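Local coordinates for Rev protein (Borrelia burgdorferi, PDB 5EQZ), which is of unknown function but is a plasmid-encoded, elongated helical bundle that is probably a lipoprotein, at residues 81-86 against 133-138; 112-117 against 124-129. All coordinates share one frame; numbering follows the deposited sequence.

Contact 1: residues 81-86 against 133-138; sequences AAKNTI and QIDKVI
The flat group that touches across this contact is the D135 carboxylate, and K83 NZ comes to its oxygen end. K83 NZ donates to D135 OD1 at 2.6 Å, and D135 OD1 accepts it with its syn lone pair, on the side of OD2. The salt bridge runs to OD1, with D135 OD2 farther off, 3.3 Å from K83 NZ. The K83 chain runs extended through chi3 and bends only at chi4 (135°), turning the ammonium onto the acid, whose side chain it crosses at about a right angle. Next to the salt bridge is I134, a buried residue. Its CG2 lies 3.9 Å from K83 CB, while its CD1 reaches A82 CB at 4.2 Å and meets I86 CD1 tip to tip at 4.0 Å. L79, one turn before A82 and K83 on helix 55-88, also touches I134, so I134 sits like a knob in the hole of L79, A82, K83 and I86. I86 in turn packs on I101 of helix 95-107. The axes approach to 10.3 Å with their directions 157° apart. This knob-in-hole fit between near-antiparallel helices is consistent with an antiparallel helical bundle and with the coiled coil predicted for helix 55-88.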
# COMPACT_ATOMS: atom_id res chain seq x y z
N ALA A 81 -4.02 -8.65 7.01
CA ALA A 81 -5.38 -9.08 7.30
C ALA A 81 -5.94 -9.94 6.17
O ALA A 81 -6.50 -11.02 6.40
CB ALA A 81 -6.27 -7.86 7.55
N ALA A 82 -5.79 -9.47 4.93
CA ALA A 82 -6.23 -10.27 3.79
C ALA A 82 -5.51 -11.61 3.74
O ALA A 82 -6.12 -12.66 3.45
CB ALA A 82 -6.03 -9.49 2.49
N LYS A 83 -4.20 -11.60 4.03
CA LYS A 83 -3.41 -12.84 4.02
C LYS A 83 -3.94 -13.82 5.05
O LYS A 83 -4.16 -15.00 4.75
CB LYS A 83 -1.94 -12.52 4.30
CG LYS A 83 -1.08 -13.77 4.55
CD LYS A 83 0.29 -13.38 5.09
CE LYS A 83 1.12 -14.61 5.39
NZ LYS A 83 2.52 -14.48 4.89
N ASN A 84 -4.16 -13.34 6.27
CA ASN A 84 -4.66 -14.20 7.33
C ASN A 84 -6.01 -14.80 6.97
O ASN A 84 -6.21 -16.02 7.06
CB ASN A 84 -4.74 -13.40 8.63
CG ASN A 84 -5.20 -14.23 9.79
OD1 ASN A 84 -4.45 -15.07 10.30
ND2 ASN A 84 -6.44 -14.03 10.21
N THR A 85 -6.95 -13.95 6.54
CA THR A 85 -8.27 -14.43 6.12
C THR A 85 -8.18 -15.49 5.04
O THR A 85 -8.81 -16.54 5.14
CB THR A 85 -9.11 -13.25 5.63
OG1 THR A 85 -9.29 -12.32 6.70
CG2 THR A 85 -10.46 -13.74 5.13
N ILE A 86 -7.41 -15.22 3.98
CA ILE A 86 -7.31 -16.19 2.88
C ILE A 86 -6.75 -17.51 3.39
O ILE A 86 -7.26 -18.59 3.05
CB ILE A 86 -6.45 -15.62 1.74
CG1 ILE A 86 -7.18 -14.46 1.04
CG2 ILE A 86 -6.05 -16.70 0.76
CD1 ILE A 86 -6.30 -13.70 0.06
N GLN A 133 1.63 -13.47 -3.68
CA GLN A 133 1.63 -12.08 -4.15
C GLN A 133 1.56 -11.10 -2.98
O GLN A 133 2.26 -10.08 -2.99
CB GLN A 133 0.47 -11.85 -5.10
CG GLN A 133 0.62 -12.51 -6.44
CD GLN A 133 -0.32 -11.90 -7.46
OE1 GLN A 133 -0.23 -10.72 -7.75
NE2 GLN A 133 -1.24 -12.70 -7.96
N ILE A 134 0.72 -11.38 -1.99
CA ILE A 134 0.61 -10.49 -0.84
C ILE A 134 1.94 -10.41 -0.09
O ILE A 134 2.36 -9.34 0.37
CB ILE A 134 -0.54 -10.95 0.08
CG1 ILE A 134 -1.89 -10.66 -0.58
CG2 ILE A 134 -0.45 -10.30 1.46
CD1 ILE A 134 -3.07 -11.30 0.14
N ASP A 135 2.64 -11.55 0.01
CA ASP A 135 3.93 -11.58 0.68
C ASP A 135 4.96 -10.72 -0.05
O ASP A 135 5.77 -10.04 0.59
CB ASP A 135 4.45 -13.01 0.79
CG ASP A 135 3.83 -13.78 1.93
OD1 ASP A 135 3.24 -13.13 2.82
OD2 ASP A 135 3.97 -15.03 1.96
N LYS A 136 4.96 -10.77 -1.39
CA LYS A 136 5.91 -9.96 -2.13
C LYS A 136 5.64 -8.47 -1.94
O LYS A 136 6.58 -7.68 -1.82
CB LYS A 136 5.90 -10.34 -3.62
N VAL A 137 4.36 -8.08 -1.89
CA VAL A 137 4.04 -6.67 -1.64
C VAL A 137 4.49 -6.26 -0.24
O VAL A 137 5.05 -5.17 -0.04
CB VAL A 137 2.55 -6.37 -1.84
CG1 VAL A 137 2.28 -4.88 -1.62
CG2 VAL A 137 2.08 -6.80 -3.23
N ILE A 138 4.23 -7.10 0.76
CA ILE A 138 4.66 -6.78 2.12
C ILE A 138 6.18 -6.64 2.17
O ILE A 138 6.72 -5.70 2.75
CB ILE A 138 4.16 -7.84 3.11
CG1 ILE A 138 2.64 -7.76 3.24
CG2 ILE A 138 4.85 -7.68 4.46
CD1 ILE A 138 2.02 -8.93 4.01

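Contact 2: residues 112-117 against 124-129; sequences VPLLGS and DKMSKN
M126 packs against P113 O and the side chains of L114 and L115, with the L115 N-H at its sulfur, and the tight, buried part of the contact gathers around this thioether. Its CE methyl lies 3.4 Å from P113 O and 3.7 Å from L114 CD1, while M126 CG rests 3.9 Å from L115 CG as the two side chains slide past each other in opposite directions. The bend at chi3 (78°) folds CE back along the loop instead of continuing outward. From the loop, L115 N points nearly straight at M126 SD, at 3.6 Å with an N-H...S angle of 165°, a weak hydrogen bond. V112, also buried, has CG2 4.3 Å from M126 CE, a longer apolar contact. K98 and I101 of helix 95-107 also touch M126.

The solvent side differs in burial: K125 and P113 are exposed and N129 partly so. L115 CD1 lies across the aliphatic part of K125, 3.7 Å from K125 CD. N129 ND2 approaches P113 CD at 3.6 Å, a packing contact, while N129 OD1 takes a weak hydrogen bond from Q133.

L115 is the centre of an inverse gamma turn, and its carbonyl accepts a hydrogen bond from K98 NZ. The contact thus joins an irregular loop to helix 122-142 chiefly through apolar and sulfur contacts; the thioether gives a backbone N-H a soft acceptor, probably a modest restraint rather than a strong anchor.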
# COMPACT_ATOMS: atom_id res chain seq x y z
N VAL A 112 -5.82 -12.09 -8.51
CA VAL A 112 -5.63 -13.52 -8.73
C VAL A 112 -6.71 -13.99 -9.69
O VAL A 112 -7.82 -13.43 -9.70
CB VAL A 112 -5.64 -14.32 -7.42
CG1 VAL A 112 -4.53 -13.86 -6.50
CG2 VAL A 112 -6.99 -14.21 -6.73
N PRO A 113 -6.44 -14.98 -10.54
CA PRO A 113 -7.50 -15.51 -11.39
C PRO A 113 -8.50 -16.29 -10.55
O PRO A 113 -8.12 -17.04 -9.65
CB PRO A 113 -6.76 -16.42 -12.37
CG PRO A 113 -5.54 -16.83 -11.62
CD PRO A 113 -5.14 -15.61 -10.83
N LEU A 114 -9.78 -16.07 -10.83
CA LEU A 114 -10.84 -16.91 -10.26
C LEU A 114 -10.85 -18.22 -11.04
O LEU A 114 -11.25 -18.26 -12.20
CB LEU A 114 -12.18 -16.19 -10.35
CG LEU A 114 -13.39 -16.83 -9.69
CD1 LEU A 114 -13.06 -17.12 -8.25
CD2 LEU A 114 -14.55 -15.85 -9.78
N LEU A 115 -10.35 -19.29 -10.43
CA LEU A 115 -10.32 -20.59 -11.10
C LEU A 115 -11.62 -21.33 -10.79
O LEU A 115 -11.70 -22.18 -9.91
CB LEU A 115 -9.09 -21.40 -10.67
CG LEU A 115 -7.75 -20.68 -10.83
CD1 LEU A 115 -6.63 -21.52 -10.28
CD2 LEU A 115 -7.53 -20.34 -12.29
N GLY A 116 -12.65 -20.99 -11.57
CA GLY A 116 -14.01 -21.41 -11.30
C GLY A 116 -14.33 -22.86 -11.60
O GLY A 116 -15.36 -23.35 -11.12
N SER A 117 -13.52 -23.55 -12.40
CA SER A 117 -13.87 -24.92 -12.73
C SER A 117 -13.68 -25.83 -11.52
O SER A 117 -13.10 -25.44 -10.51
CB SER A 117 -13.03 -25.44 -13.89
OG SER A 117 -11.78 -25.90 -13.41
N ASP A 124 -7.12 -24.22 -3.01
CA ASP A 124 -5.79 -24.16 -2.40
C ASP A 124 -4.79 -23.53 -3.35
O ASP A 124 -3.82 -22.92 -2.90
CB ASP A 124 -5.30 -25.55 -2.00
CG ASP A 124 -5.91 -26.04 -0.69
OD1 ASP A 124 -5.76 -25.34 0.33
OD2 ASP A 124 -6.50 -27.14 -0.68
N LYS A 125 -4.99 -23.68 -4.66
CA LYS A 125 -4.08 -23.07 -5.61
C LYS A 125 -4.30 -21.56 -5.70
O LYS A 125 -3.33 -20.80 -5.75
CB LYS A 125 -4.25 -23.73 -6.97
CG LYS A 125 -3.86 -22.90 -8.15
CD LYS A 125 -3.84 -23.77 -9.41
CE LYS A 125 -3.06 -23.11 -10.52
NZ LYS A 125 -1.62 -23.48 -10.45
N MET A 126 -5.56 -21.12 -5.74
CA MET A 126 -5.83 -19.69 -5.64
C MET A 126 -5.29 -19.12 -4.33
O MET A 126 -4.69 -18.04 -4.32
CB MET A 126 -7.32 -19.41 -5.75
CG MET A 126 -7.91 -19.52 -7.14
SD MET A 126 -9.69 -19.29 -6.93
CE MET A 126 -9.75 -17.52 -6.76
N SER A 127 -5.51 -19.82 -3.22
CA SER A 127 -4.99 -19.38 -1.94
C SER A 127 -3.48 -19.18 -2.00
O SER A 127 -2.96 -18.11 -1.63
CB SER A 127 -5.36 -20.39 -0.86
OG SER A 127 -5.18 -19.84 0.43
N LYS A 128 -2.76 -20.18 -2.50
CA LYS A 128 -1.30 -20.11 -2.58
C LYS A 128 -0.85 -18.92 -3.42
O LYS A 128 0.07 -18.19 -3.03
CB LYS A 128 -0.73 -21.42 -3.13
N ASN A 129 -1.48 -18.72 -4.58
CA ASN A 129 -1.10 -17.60 -5.44
C ASN A 129 -1.32 -16.27 -4.72
O ASN A 129 -0.44 -15.41 -4.70
CB ASN A 129 -1.91 -17.66 -6.75
CG ASN A 129 -1.52 -16.58 -7.74
OD1 ASN A 129 -0.50 -15.90 -7.58
ND2 ASN A 129 -2.33 -16.40 -8.77

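Both contacts use helix 122-142, at successive parts of its length, with centres 14 Å apart. Contact 1 is the more interior: its centre is about 11 Å from the centre of the chain, and it joins two helices. Contact 2, whose centre is about 22 Å from the centre of the chain, lays a loop on the helix and is only partly buried, although it buries more surface between its segments (344 against 206 Å²). Their chemistry differs accordingly: contact 1 pairs an aliphatic core with a charged bridge at its edge, whereas contact 2 has no salt bridge between its segments and relies on a thioether. They meet where I86 CG2 packs 3.3 Å from S127 OG and V112 CG1 lies 3.8 Å from Q133 NE2.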